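Local coordinates for aminopeptidase N family protein (Idiomarina loihiensis L2TR, PDB 4FGM), which is probably a zinc-dependent aminopeptidase of the M61 family, cleaving residues from the amino end of peptides, and here holds zinc and maleic acid, at residues A[105-110]-A[165-170]; A[187-192]-A[225-230]; A[300-305]-A[419-424]. All blocks are in the same frame, centred on the assembly; numbering follows the deposited sequence.

Interaction 1 of 3, residues A[105-110]-A[165-170]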
ATOM      1  N   PHE A 105      -7.070   7.254  15.879  1.00 32.48           N
ATOM      2  CA  PHE A 105      -7.375   6.662  14.585  1.00 35.29           C
ATOM      3  C   PHE A 105      -7.817   5.226  14.822  1.00 34.09           C
ATOM      4  O   PHE A 105      -7.305   4.561  15.723  1.00 38.69           O
ATOM      5  CB  PHE A 105      -6.142   6.653  13.681  1.00 31.74           C
ATOM      6  CG  PHE A 105      -6.336   5.869  12.410  1.00 34.59           C
ATOM      7  CD1 PHE A 105      -7.033   6.420  11.333  1.00 30.33           C
ATOM      8  CD2 PHE A 105      -5.888   4.553  12.316  1.00 34.79           C
ATOM      9  CE1 PHE A 105      -7.275   5.673  10.178  1.00 38.65           C
ATOM     10  CE2 PHE A 105      -6.129   3.797  11.163  1.00 39.85           C
ATOM     11  CZ  PHE A 105      -6.826   4.357  10.097  1.00 40.59           C
ATOM     12  N   PHE A 106      -8.768   4.744  14.025  1.00 33.43           N
ATOM     13  CA  PHE A 106      -9.209   3.363  14.178  1.00 32.10           C
ATOM     14  C   PHE A 106     -10.013   2.804  13.019  1.00 37.02           C
ATOM     15  O   PHE A 106     -10.705   3.528  12.303  1.00 46.59           O
ATOM     16  CB  PHE A 106     -10.003   3.159  15.488  1.00 34.23           C
ATOM     17  CG  PHE A 106     -11.340   3.879  15.540  1.00 36.39           C
ATOM     18  CD1 PHE A 106     -11.455   5.121  16.156  1.00 37.84           C
ATOM     19  CD2 PHE A 106     -12.483   3.302  14.989  1.00 31.82           C
ATOM     20  CE1 PHE A 106     -12.686   5.774  16.240  1.00 37.63           C
ATOM     21  CE2 PHE A 106     -13.721   3.943  15.062  1.00 40.07           C
ATOM     22  CZ  PHE A 106     -13.821   5.189  15.687  1.00 40.87           C
ATOM     23  N   ASN A 107      -9.889   1.494  12.850  1.00 36.28           N
ATOM     24  CA  ASN A 107     -10.611   0.741  11.842  1.00 31.35           C
ATOM     25  C   ASN A 107     -11.536  -0.127  12.679  1.00 39.53           C
ATOM     26  O   ASN A 107     -11.124  -0.669  13.712  1.00 36.47           O
ATOM     27  CB  ASN A 107      -9.656  -0.147  11.048  1.00 37.01           C
ATOM     28  CG  ASN A 107      -8.820   0.636  10.064  1.00 41.63           C
ATOM     29  OD1 ASN A 107      -9.307   1.055   9.010  1.00 42.22           O
ATOM     30  ND2 ASN A 107      -7.558   0.852  10.408  1.00 33.22           N
ATOM     31  N   ASN A 108     -12.778  -0.275  12.247  1.00 38.81           N
ATOM     32  CA  ASN A 108     -13.712  -1.068  13.019  1.00 37.70           C
ATOM     33  C   ASN A 108     -13.418  -2.558  13.050  1.00 37.79           C
ATOM     34  O   ASN A 108     -14.037  -3.301  13.817  1.00 45.41           O
ATOM     35  CB  ASN A 108     -15.136  -0.749  12.574  1.00 34.59           C
ATOM     36  CG  ASN A 108     -15.519   0.678  12.932  1.00 41.95           C
ATOM     37  OD1 ASN A 108     -15.321   1.097  14.067  1.00 38.52           O
ATOM     38  ND2 ASN A 108     -16.051   1.432  11.970  1.00 38.06           N
ATOM     39  N   THR A 109     -12.462  -2.998  12.235  1.00 34.77           N
ATOM     40  CA  THR A 109     -12.051  -4.402  12.258  1.00 37.87           C
ATOM     41  C   THR A 109     -11.359  -4.627  13.602  1.00 36.48           C
ATOM     42  O   THR A 109     -11.284  -5.748  14.089  1.00 42.83           O
ATOM     43  CB  THR A 109     -11.016  -4.738  11.160  1.00 36.12           C
ATOM     44  OG1 THR A 109     -10.192  -3.590  10.922  1.00 42.02           O
ATOM     45  CG2 THR A 109     -11.697  -5.186   9.868  1.00 30.82           C
ATOM     46  N   SER A 110     -10.849  -3.548  14.196  1.00 35.29           N
ATOM     47  CA  SER A 110     -10.160  -3.633  15.482  1.00 45.41           C
ATOM     48  C   SER A 110     -11.051  -3.319  16.682  1.00 41.72           C
ATOM     49  O   SER A 110     -10.805  -3.806  17.779  1.00 43.17           O
ATOM     50  CB  SER A 110      -8.952  -2.680  15.517  1.00 40.27           C
ATOM     51  OG  SER A 110      -7.870  -3.175  14.754  1.00 48.66           O
ATOM     52  N   ASP A 165     -15.330  -0.804   6.819  1.00 37.42           N
ATOM     53  CA  ASP A 165     -14.674  -0.189   5.682  1.00 36.59           C
ATOM     54  C   ASP A 165     -14.698   1.335   5.788  1.00 38.74           C
ATOM     55  O   ASP A 165     -14.477   2.045   4.807  1.00 39.87           O
ATOM     56  CB  ASP A 165     -15.319  -0.628   4.368  1.00 33.69           C
ATOM     57  CG  ASP A 165     -14.434  -0.331   3.174  1.00 41.81           C
ATOM     58  OD1 ASP A 165     -13.209  -0.585   3.290  1.00 34.38           O
ATOM     59  OD2 ASP A 165     -14.949   0.145   2.134  1.00 41.27           O
ATOM     60  N   TYR A 166     -14.986   1.839   6.982  1.00 33.86           N
ATOM     61  CA  TYR A 166     -14.993   3.280   7.204  1.00 31.84           C
ATOM     62  C   TYR A 166     -14.053   3.594   8.357  1.00 37.13           C
ATOM     63  O   TYR A 166     -14.432   3.470   9.515  1.00 38.35           O
ATOM     64  CB  TYR A 166     -16.400   3.800   7.567  1.00 34.13           C
ATOM     65  CG  TYR A 166     -17.453   3.642   6.499  1.00 35.26           C
ATOM     66  CD1 TYR A 166     -18.530   2.780   6.684  1.00 35.87           C
ATOM     67  CD2 TYR A 166     -17.381   4.367   5.308  1.00 35.91           C
ATOM     68  CE1 TYR A 166     -19.515   2.638   5.709  1.00 37.60           C
ATOM     69  CE2 TYR A 166     -18.356   4.239   4.325  1.00 31.91           C
ATOM     70  CZ  TYR A 166     -19.425   3.371   4.529  1.00 42.30           C
ATOM     71  OH  TYR A 166     -20.404   3.239   3.563  1.00 45.48           O
ATOM     72  N   PRO A 167     -12.801   3.968   8.060  1.00 40.49           N
ATOM     73  CA  PRO A 167     -11.903   4.280   9.181  1.00 39.45           C
ATOM     74  C   PRO A 167     -12.271   5.637   9.768  1.00 42.70           C
ATOM     75  O   PRO A 167     -12.953   6.424   9.120  1.00 37.69           O
ATOM     76  CB  PRO A 167     -10.517   4.274   8.534  1.00 33.97           C
ATOM     77  CG  PRO A 167     -10.805   4.666   7.091  1.00 37.25           C
ATOM     78  CD  PRO A 167     -12.051   3.851   6.794  1.00 37.05           C
ATOM     79  N   PHE A 168     -11.832   5.897  10.996  1.00 37.96           N
ATOM     80  CA  PHE A 168     -12.109   7.164  11.676  1.00 36.00           C
ATOM     81  C   PHE A 168     -10.806   7.831  12.117  1.00 40.94           C
ATOM     82  O   PHE A 168      -9.865   7.161  12.558  1.00 43.01           O
ATOM     83  CB  PHE A 168     -12.977   6.949  12.932  1.00 33.59           C
ATOM     84  CG  PHE A 168     -14.454   6.829  12.664  1.00 36.29           C
ATOM     85  CD1 PHE A 168     -14.980   5.697  12.044  1.00 32.82           C
ATOM     86  CD2 PHE A 168     -15.326   7.847  13.051  1.00 37.17           C
ATOM     87  CE1 PHE A 168     -16.357   5.568  11.828  1.00 34.75           C
ATOM     88  CE2 PHE A 168     -16.704   7.731  12.840  1.00 39.35           C
ATOM     89  CZ  PHE A 168     -17.220   6.593  12.222  1.00 36.27           C
ATOM     90  N   LEU A 169     -10.763   9.153  12.004  1.00 36.84           N
ATOM     91  CA  LEU A 169      -9.605   9.940  12.412  1.00 34.46           C
ATOM     92  C   LEU A 169     -10.123  11.089  13.281  1.00 33.79           C
ATOM     93  O   LEU A 169     -11.015  11.837  12.872  1.00 41.66           O
ATOM     94  CB  LEU A 169      -8.872  10.496  11.183  1.00 31.17           C
ATOM     95  CG  LEU A 169      -7.659  11.397  11.447  1.00 36.48           C
ATOM     96  CD1 LEU A 169      -6.667  10.663  12.345  1.00 37.37           C
ATOM     97  CD2 LEU A 169      -6.993  11.785  10.126  1.00 31.34           C
ATOM     98  N   ILE A 170      -9.577  11.217  14.483  1.00 33.62           N
ATOM     99  CA  ILE A 170     -10.000  12.275  15.381  1.00 32.64           C
ATOM    100  C   ILE A 170      -8.808  13.054  15.931  1.00 35.62           C
ATOM    101  O   ILE A 170      -7.710  12.525  16.030  1.00 43.76           O
ATOM    102  CB  ILE A 170     -10.834  11.701  16.560  1.00 33.68           C
ATOM    103  CG1 ILE A 170     -10.036  10.639  17.316  1.00 35.35           C
ATOM    104  CG2 ILE A 170     -12.113  11.079  16.029  1.00 36.85           C
ATOM    105  CD1 ILE A 170     -10.792  10.020  18.486  1.00 35.55           C
TER
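F106 presents one face of its ring to F168, whose CB stands over the rim in a CH-pi contact 3.6 Å from the ring centroid. The two side chains run alongside each other in the same direction; their ring planes are only 5° apart, but with centroids 5.0 Å apart they have slid past each other and barely overlap. A chi1 of 67° sets the F106 ring between its own backbone N and carbonyl carbon, and from there the ring reaches the CB of its partner. On the opposite face of the sheet, CD1 of L169 lies at the edge of the F105 ring, near its plane; CE1 of F105 also meets CB of P167, in the loop just before the strand, at 3.9 Å. F106 and F168 form an antiparallel hydrogen-bonded pair, F106 N to F168 O at 3.0 Å and F168 N to F106 O at 2.9 Å; F105 and L169 follow as a non-hydrogen-bonded pair. Beyond the ladder, OD1 of N107 rests against CB of P167, and ND2 of N107 is hydrogen-bonded to V94 O; ND2 of N108 bonds to L163 O. This is sheet packing in the N-terminal M61 domain: strands 103-106 and 168-171 are neighbours, F168 packs on L125 and L127 of strand 123-127 and meets F155 edge-to-face, and F105, P167 and L169 press on strand 222-230.

Interaction 2 of 3, residues A[187-192]-A[225-230]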
ATOM      1  N   LEU A 187      -9.517  16.733   2.286  1.00 41.26           N
ATOM      2  CA  LEU A 187      -8.162  16.362   2.621  1.00 39.01           C
ATOM      3  C   LEU A 187      -8.138  16.644   4.111  1.00 41.15           C
ATOM      4  O   LEU A 187      -8.394  17.773   4.532  1.00 41.16           O
ATOM      5  CB  LEU A 187      -7.129  17.237   1.914  1.00 36.57           C
ATOM      6  CG  LEU A 187      -5.708  16.988   2.457  1.00 36.22           C
ATOM      7  CD1 LEU A 187      -5.309  15.529   2.231  1.00 34.48           C
ATOM      8  CD2 LEU A 187      -4.722  17.921   1.789  1.00 36.71           C
ATOM      9  N   VAL A 188      -7.862  15.619   4.909  1.00 34.16           N
ATOM     10  CA  VAL A 188      -7.827  15.778   6.358  1.00 31.72           C
ATOM     11  C   VAL A 188      -6.453  15.432   6.899  1.00 39.56           C
ATOM     12  O   VAL A 188      -5.896  14.381   6.577  1.00 40.90           O
ATOM     13  CB  VAL A 188      -8.876  14.870   7.036  1.00 29.34           C
ATOM     14  CG1 VAL A 188      -8.879  15.108   8.543  1.00 27.02           C
ATOM     15  CG2 VAL A 188     -10.240  15.138   6.445  1.00 28.83           C
ATOM     16  N   LEU A 189      -5.919  16.308   7.742  1.00 38.32           N
ATOM     17  CA  LEU A 189      -4.590  16.093   8.308  1.00 37.13           C
ATOM     18  C   LEU A 189      -4.572  16.127   9.828  1.00 39.92           C
ATOM     19  O   LEU A 189      -5.216  16.983  10.448  1.00 38.76           O
ATOM     20  CB  LEU A 189      -3.627  17.171   7.801  1.00 41.36           C
ATOM     21  CG  LEU A 189      -3.530  17.429   6.296  1.00 44.45           C
ATOM     22  CD1 LEU A 189      -2.564  18.593   6.052  1.00 42.22           C
ATOM     23  CD2 LEU A 189      -3.061  16.180   5.584  1.00 40.24           C
ATOM     24  N   SER A 190      -3.821  15.201  10.418  1.00 35.05           N
ATOM     25  CA  SER A 190      -3.654  15.126  11.864  1.00 32.52           C
ATOM     26  C   SER A 190      -2.157  14.947  12.115  1.00 39.67           C
ATOM     27  O   SER A 190      -1.532  14.045  11.550  1.00 42.21           O
ATOM     28  CB  SER A 190      -4.412  13.937  12.453  1.00 37.44           C
ATOM     29  OG  SER A 190      -4.149  13.813  13.849  1.00 38.60           O
ATOM     30  N   GLY A 191      -1.588  15.804  12.960  1.00 39.90           N
ATOM     31  CA  GLY A 191      -0.165  15.730  13.252  1.00 44.06           C
ATOM     32  C   GLY A 191       0.459  17.085  12.974  1.00 43.41           C
ATOM     33  O   GLY A 191      -0.212  17.960  12.435  1.00 43.48           O
ATOM     34  N   ARG A 192       1.721  17.282  13.346  1.00 41.61           N
ATOM     35  CA  ARG A 192       2.376  18.565  13.095  1.00 37.05           C
ATOM     36  C   ARG A 192       2.756  18.626  11.616  1.00 43.08           C
ATOM     37  O   ARG A 192       3.350  17.689  11.095  1.00 44.68           O
ATOM     38  CB  ARG A 192       3.628  18.713  13.973  1.00 34.81           C
ATOM     39  CG  ARG A 192       3.342  18.689  15.468  1.00 45.70           C
ATOM     40  CD  ARG A 192       4.549  19.123  16.292  1.00 63.75           C
ATOM     41  NE  ARG A 192       4.452  20.521  16.708  1.00 76.78           N
ATOM     42  CZ  ARG A 192       4.117  20.915  17.934  1.00 81.61           C
ATOM     43  NH1 ARG A 192       3.852  20.017  18.872  1.00 81.20           N
ATOM     44  NH2 ARG A 192       4.037  22.206  18.221  1.00 85.63           N
ATOM     45  N   PHE A 225      -9.693  11.979   2.222  1.00 40.72           N
ATOM     46  CA  PHE A 225      -8.319  11.499   2.354  1.00 43.35           C
ATOM     47  C   PHE A 225      -7.909  11.720   3.809  1.00 37.96           C
ATOM     48  O   PHE A 225      -7.537  12.834   4.184  1.00 39.65           O
ATOM     49  CB  PHE A 225      -7.380  12.280   1.433  1.00 41.20           C
ATOM     50  CG  PHE A 225      -7.565  11.985  -0.029  1.00 40.67           C
ATOM     51  CD1 PHE A 225      -8.451  12.730  -0.800  1.00 37.74           C
ATOM     52  CD2 PHE A 225      -6.846  10.963  -0.638  1.00 41.34           C
ATOM     53  CE1 PHE A 225      -8.602  12.469  -2.172  1.00 34.88           C
ATOM     54  CE2 PHE A 225      -6.993  10.698  -1.995  1.00 36.83           C
ATOM     55  CZ  PHE A 225      -7.876  11.448  -2.764  1.00 40.39           C
ATOM     56  N   LEU A 226      -8.010  10.671   4.628  1.00 35.21           N
ATOM     57  CA  LEU A 226      -7.657  10.761   6.046  1.00 36.27           C
ATOM     58  C   LEU A 226      -6.148  10.599   6.168  1.00 44.01           C
ATOM     59  O   LEU A 226      -5.601   9.526   5.901  1.00 48.09           O
ATOM     60  CB  LEU A 226      -8.382   9.675   6.842  1.00 36.91           C
ATOM     61  CG  LEU A 226      -9.901   9.650   6.645  1.00 42.12           C
ATOM     62  CD1 LEU A 226     -10.508   8.537   7.502  1.00 42.82           C
ATOM     63  CD2 LEU A 226     -10.505  11.005   7.020  1.00 39.90           C
ATOM     64  N   THR A 227      -5.479  11.662   6.596  1.00 38.16           N
ATOM     65  CA  THR A 227      -4.030  11.645   6.668  1.00 39.62           C
ATOM     66  C   THR A 227      -3.368  11.893   8.006  1.00 42.09           C
ATOM     67  O   THR A 227      -3.571  12.930   8.630  1.00 41.05           O
ATOM     68  CB  THR A 227      -3.447  12.681   5.675  1.00 37.73           C
ATOM     69  OG1 THR A 227      -4.024  12.470   4.382  1.00 41.65           O
ATOM     70  CG2 THR A 227      -1.936  12.545   5.573  1.00 33.80           C
HETATM   71  N   MSE A 228      -2.563  10.928   8.434  1.00 36.92           N
HETATM   72  CA  MSE A 228      -1.787  11.062   9.657  1.00 42.99           C
HETATM   73  C   MSE A 228      -0.388  11.491   9.194  1.00 40.52           C
HETATM   74  O   MSE A 228       0.230  10.849   8.328  1.00 39.04           O
HETATM   75  CB  MSE A 228      -1.720   9.735  10.412  1.00 44.04           C
HETATM   76  CG  MSE A 228      -2.960   9.446  11.219  1.00 54.85           C
HETATM   77 SE   MSE A 228      -2.909   7.699  12.026  1.00 59.86          SE
HETATM   78  CE  MSE A 228      -3.211   6.658  10.422  1.00 45.97           C
ATOM     79  N   VAL A 229       0.103  12.585   9.758  1.00 37.18           N
ATOM     80  CA  VAL A 229       1.405  13.102   9.374  1.00 39.02           C
ATOM     81  C   VAL A 229       2.429  12.943  10.482  1.00 41.21           C
ATOM     82  O   VAL A 229       2.279  13.526  11.557  1.00 40.30           O
ATOM     83  CB  VAL A 229       1.320  14.601   9.007  1.00 39.04           C
ATOM     84  CG1 VAL A 229       2.628  15.054   8.367  1.00 36.05           C
ATOM     85  CG2 VAL A 229       0.146  14.842   8.072  1.00 36.75           C
ATOM     86  N   VAL A 230       3.475  12.169  10.210  1.00 37.53           N
ATOM     87  CA  VAL A 230       4.530  11.949  11.187  1.00 37.10           C
ATOM     88  C   VAL A 230       5.879  12.385  10.615  1.00 40.75           C
ATOM     89  O   VAL A 230       5.938  12.978   9.544  1.00 39.45           O
ATOM     90  CB  VAL A 230       4.594  10.466  11.593  1.00 39.55           C
ATOM     91  CG1 VAL A 230       3.259  10.040  12.178  1.00 35.98           C
ATOM     92  CG2 VAL A 230       4.948   9.608  10.385  1.00 37.32           C
TER
HETATM   93  O   HOH W   1       0.245  12.131  13.276  1.00 41.87           O
HETATM   94  O   HOH W   2       3.409  14.956  13.361  1.00 34.53           O
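L189 and T227 lie side by side and point the same way, with CD2 of the leucine 3.5 Å from CB of the threonine. On that same face L187 crosses F225 at about a right angle, its CD1 meeting the CB of F225 at 3.9 Å while the phenylalanine ring turns off from strand 183-190. The chi1 of L187, 170°, places CG opposite the backbone N and lets CD1 also approach OG1 of T227. V188 and L226 occupy the other face, again alongside each other, V188 CG2 to L226 CD2 at 4.2 Å; S190 and M228, a selenomethionine, share this face, and S190 OG is bonded to Q103. Four backbone bonds set the parallel register: V188 N to F225 O, T227 N to V188 O, S190 N to T227 O and V229 N to S190 O, the last at 2.8 Å and nearly straight (172°). Past S190 the two segments are bridged by water, one molecule accepting from R192 N and donating to V229 O at 2.6 Å. At G191 a side chain would clash with V229 O. The axes of segments 187-190 and 225-230 come within 4.8 Å and are inclined by 29°. Strands 183-190 and 222-230, joined through helix 197-215, make a beta-alpha-beta crossover in a five-stranded mixed sheet; L187 and F225 face that helix, and the F225 side chain lies about 9 Å from that of the zinc ligand H273.

Interaction 3 of 3, residues A[300-305]-A[419-424]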
ATOM      1  N   THR A 300      -5.848 -15.664  -3.493  1.00 39.98           N
ATOM      2  CA  THR A 300      -6.193 -15.205  -4.831  1.00 42.12           C
ATOM      3  C   THR A 300      -4.907 -14.783  -5.541  1.00 46.36           C
ATOM      4  O   THR A 300      -4.051 -14.119  -4.958  1.00 44.33           O
ATOM      5  CB  THR A 300      -7.187 -14.014  -4.819  1.00 42.61           C
ATOM      6  OG1 THR A 300      -7.461 -13.620  -6.171  1.00 45.87           O
ATOM      7  CG2 THR A 300      -6.612 -12.824  -4.056  1.00 41.47           C
ATOM      8  N   GLU A 301      -4.773 -15.182  -6.800  1.00 49.59           N
ATOM      9  CA  GLU A 301      -3.590 -14.852  -7.589  1.00 50.97           C
ATOM     10  C   GLU A 301      -3.806 -13.576  -8.385  1.00 44.97           C
ATOM     11  O   GLU A 301      -2.960 -13.208  -9.199  1.00 49.78           O
ATOM     12  CB  GLU A 301      -3.288 -15.976  -8.578  1.00 48.75           C
ATOM     13  CG  GLU A 301      -4.378 -16.142  -9.643  1.00 50.61           C
ATOM     14  CD  GLU A 301      -4.018 -17.162 -10.704  1.00 54.58           C
ATOM     15  OE1 GLU A 301      -3.705 -18.319 -10.345  1.00 52.86           O
ATOM     16  OE2 GLU A 301      -4.052 -16.802 -11.901  1.00 49.60           O
ATOM     17  N   GLN A 302      -4.927 -12.899  -8.149  1.00 39.04           N
ATOM     18  CA  GLN A 302      -5.248 -11.694  -8.904  1.00 40.77           C
ATOM     19  C   GLN A 302      -4.635 -10.358  -8.470  1.00 44.79           C
ATOM     20  O   GLN A 302      -4.900  -9.327  -9.094  1.00 50.25           O
ATOM     21  CB  GLN A 302      -6.766 -11.554  -8.988  1.00 40.11           C
ATOM     22  CG  GLN A 302      -7.433 -12.706  -9.726  1.00 43.90           C
ATOM     23  CD  GLN A 302      -8.941 -12.597  -9.742  1.00 46.45           C
ATOM     24  OE1 GLN A 302      -9.498 -11.561 -10.110  1.00 46.98           O
ATOM     25  NE2 GLN A 302      -9.614 -13.670  -9.350  1.00 48.95           N
ATOM     26  N   LEU A 303      -3.815 -10.353  -7.423  1.00 43.34           N
ATOM     27  CA  LEU A 303      -3.216  -9.097  -6.983  1.00 41.92           C
ATOM     28  C   LEU A 303      -2.286  -8.481  -8.030  1.00 47.26           C
ATOM     29  O   LEU A 303      -1.932  -7.305  -7.932  1.00 46.15           O
ATOM     30  CB  LEU A 303      -2.476  -9.289  -5.662  1.00 48.08           C
ATOM     31  CG  LEU A 303      -3.377  -9.659  -4.474  1.00 52.76           C
ATOM     32  CD1 LEU A 303      -2.554  -9.657  -3.192  1.00 44.88           C
ATOM     33  CD2 LEU A 303      -4.531  -8.666  -4.356  1.00 53.99           C
ATOM     34  N   TRP A 304      -1.895  -9.261  -9.039  1.00 41.45           N
ATOM     35  CA  TRP A 304      -1.027  -8.734 -10.095  1.00 35.12           C
ATOM     36  C   TRP A 304      -1.824  -7.676 -10.845  1.00 38.29           C
ATOM     37  O   TRP A 304      -1.271  -6.740 -11.429  1.00 43.20           O
ATOM     38  CB  TRP A 304      -0.615  -9.835 -11.083  1.00 39.53           C
ATOM     39  CG  TRP A 304      -1.759 -10.418 -11.884  1.00 42.19           C
ATOM     40  CD1 TRP A 304      -2.489 -11.541 -11.583  1.00 42.32           C
ATOM     41  CD2 TRP A 304      -2.300  -9.911 -13.112  1.00 47.55           C
ATOM     42  NE1 TRP A 304      -3.444 -11.760 -12.546  1.00 41.57           N
ATOM     43  CE2 TRP A 304      -3.353 -10.777 -13.494  1.00 46.76           C
ATOM     44  CE3 TRP A 304      -1.998  -8.811 -13.926  1.00 48.76           C
ATOM     45  CZ2 TRP A 304      -4.102 -10.577 -14.656  1.00 46.63           C
ATOM     46  CZ3 TRP A 304      -2.745  -8.612 -15.087  1.00 51.33           C
ATOM     47  CH2 TRP A 304      -3.786  -9.493 -15.439  1.00 50.03           C
ATOM     48  N   PHE A 305      -3.140  -7.841 -10.828  1.00 44.10           N
ATOM     49  CA  PHE A 305      -4.021  -6.912 -11.504  1.00 45.03           C
ATOM     50  C   PHE A 305      -4.499  -5.824 -10.544  1.00 44.08           C
ATOM     51  O   PHE A 305      -4.363  -4.624 -10.819  1.00 45.10           O
ATOM     52  CB  PHE A 305      -5.210  -7.681 -12.108  1.00 41.93           C
ATOM     53  CG  PHE A 305      -6.270  -6.796 -12.709  1.00 41.68           C
ATOM     54  CD1 PHE A 305      -7.311  -6.288 -11.919  1.00 37.52           C
ATOM     55  CD2 PHE A 305      -6.213  -6.446 -14.055  1.00 38.28           C
ATOM     56  CE1 PHE A 305      -8.280  -5.440 -12.468  1.00 38.62           C
ATOM     57  CE2 PHE A 305      -7.173  -5.601 -14.617  1.00 40.35           C
ATOM     58  CZ  PHE A 305      -8.213  -5.094 -13.822  1.00 37.43           C
ATOM     59  N   THR A 419     -14.267 -10.669 -10.591  1.00 42.00           N
ATOM     60  CA  THR A 419     -13.407 -11.249 -11.614  1.00 42.80           C
ATOM     61  C   THR A 419     -12.809 -12.569 -11.153  1.00 45.20           C
ATOM     62  O   THR A 419     -12.383 -12.696 -10.005  1.00 47.75           O
ATOM     63  CB  THR A 419     -12.239 -10.301 -11.972  1.00 45.51           C
ATOM     64  OG1 THR A 419     -11.466 -10.022 -10.796  1.00 51.14           O
ATOM     65  CG2 THR A 419     -12.761  -9.008 -12.562  1.00 45.11           C
ATOM     66  N   ALA A 420     -12.795 -13.553 -12.049  1.00 44.80           N
ATOM     67  CA  ALA A 420     -12.207 -14.860 -11.753  1.00 50.14           C
ATOM     68  C   ALA A 420     -10.753 -14.741 -12.200  1.00 49.37           C
ATOM     69  O   ALA A 420     -10.393 -13.775 -12.882  1.00 45.96           O
ATOM     70  CB  ALA A 420     -12.915 -15.959 -12.534  1.00 46.22           C
ATOM     71  N   ASP A 421      -9.919 -15.708 -11.831  1.00 56.54           N
ATOM     72  CA  ASP A 421      -8.504 -15.644 -12.187  1.00 54.29           C
ATOM     73  C   ASP A 421      -8.204 -15.420 -13.660  1.00 52.25           C
ATOM     74  O   ASP A 421      -7.249 -14.723 -13.995  1.00 57.16           O
ATOM     75  CB  ASP A 421      -7.771 -16.898 -11.715  1.00 50.92           C
ATOM     76  CG  ASP A 421      -7.823 -17.072 -10.212  1.00 54.69           C
ATOM     77  OD1 ASP A 421      -8.185 -16.101  -9.514  1.00 54.83           O
ATOM     78  OD2 ASP A 421      -7.490 -18.176  -9.730  1.00 53.76           O
ATOM     79  N   ASP A 422      -9.021 -15.985 -14.542  1.00 52.33           N
ATOM     80  CA  ASP A 422      -8.784 -15.851 -15.980  1.00 56.74           C
ATOM     81  C   ASP A 422      -9.666 -14.834 -16.702  1.00 54.89           C
ATOM     82  O   ASP A 422      -9.551 -14.659 -17.915  1.00 54.23           O
ATOM     83  CB  ASP A 422      -8.924 -17.224 -16.651  1.00 63.53           C
ATOM     84  CG  ASP A 422     -10.353 -17.736 -16.644  1.00 78.39           C
ATOM     85  OD1 ASP A 422     -11.060 -17.538 -15.630  1.00 82.13           O
ATOM     86  OD2 ASP A 422     -10.766 -18.352 -17.650  1.00 84.93           O
ATOM     87  N   THR A 423     -10.527 -14.151 -15.959  1.00 47.80           N
ATOM     88  CA  THR A 423     -11.425 -13.159 -16.547  1.00 46.64           C
ATOM     89  C   THR A 423     -10.751 -12.111 -17.424  1.00 52.97           C
ATOM     90  O   THR A 423     -11.145 -11.914 -18.574  1.00 59.42           O
ATOM     91  CB  THR A 423     -12.230 -12.415 -15.456  1.00 48.11           C
ATOM     92  OG1 THR A 423     -13.068 -13.346 -14.757  1.00 49.35           O
ATOM     93  CG2 THR A 423     -13.095 -11.317 -16.082  1.00 40.72           C
ATOM     94  N   VAL A 424      -9.743 -11.430 -16.887  1.00 53.29           N
ATOM     95  CA  VAL A 424      -9.058 -10.384 -17.639  1.00 51.33           C
ATOM     96  C   VAL A 424      -8.369 -10.864 -18.921  1.00 52.80           C
ATOM     97  O   VAL A 424      -8.503 -10.229 -19.968  1.00 50.99           O
ATOM     98  CB  VAL A 424      -8.030  -9.638 -16.745  1.00 50.58           C
ATOM     99  CG1 VAL A 424      -7.244  -8.621 -17.571  1.00 45.90           C
ATOM    100  CG2 VAL A 424      -8.760  -8.921 -15.620  1.00 49.14           C
TER
HETATM  101  O   HOH W   3      -9.050 -15.993  -6.990  1.00 45.55           O
HETATM  102  O   HOH W   4      -4.892 -14.114 -12.465  1.00 41.81           O
HETATM  103  O   HOH W   5      -6.349 -17.839  -7.352  1.00 43.13           O
HETATM  104  O   HOH W   6      -6.460 -20.263 -11.073  1.00 63.02           O
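Q302 makes three hydrogen bonds to segment 419-424 through its terminal amide. Its OE1 accepts from OG1 of T419 at 2.6 Å, in the carbonyl plane, and its NE2 donates to T419 O at 3.0 Å, approaching from above that carbonyl's plane. The same NE2 reaches OD1 of D421 at 2.8 Å, on the lone pair away from the other carboxylate oxygen, with amide and carboxylate planes turned 80° apart. Cutting the side chain back to an alanine is likely to cost T419 both bonds to this amide and D421 OD1 its amide donor, though T419 OG1 keeps Y306 and D421 OD1 a water, and to open a gap between the two loops. The carboxylates of E301 and D421 stack with planes 2° apart, OE1 of E301 to OD2 of D421 at 3.8 Å. One water donates to E301 OE2 and the backbone O of D421 while accepting from W304 NE1; another bridges D421 OD2 and, weakly, E301 OE1. E301 OE2 also bonds to Y445. The apolar part centres on V424: chi1 of 176° turns CG2 over one face of the F305 ring, 4.1 Å from its centroid, and CG1 toward CH2 of W304. The loops thus join the start of helix 303-306, just ahead of the zinc ligand E307, to that of helix 423-429. Two acidic groups so close would probably repel; water donating to each may offset this, and their proximity could raise the pKa of one.

How the interactions relate
From the N terminus, the first contact to close is interaction 1, which brings strand 168-171 back beside strand 103-106 in the N-terminal M61 domain. Interaction 2 then joins strand 222-230 to 183-190 across a helical connection. Interaction 3 closes the longest loop, its 113 intervening residues largely helical, and ties the stretch before a zinc ligand to a distant helix start. All three are in series; none nests or crosses. Interactions 1 and 2 touch, L169 and F105 packing on S190, T227 and M228, so the N-terminal strands rest on the five-stranded sheet. Interaction 3 lies across the chain's centre from interaction 2, their centres about 33 Å apart.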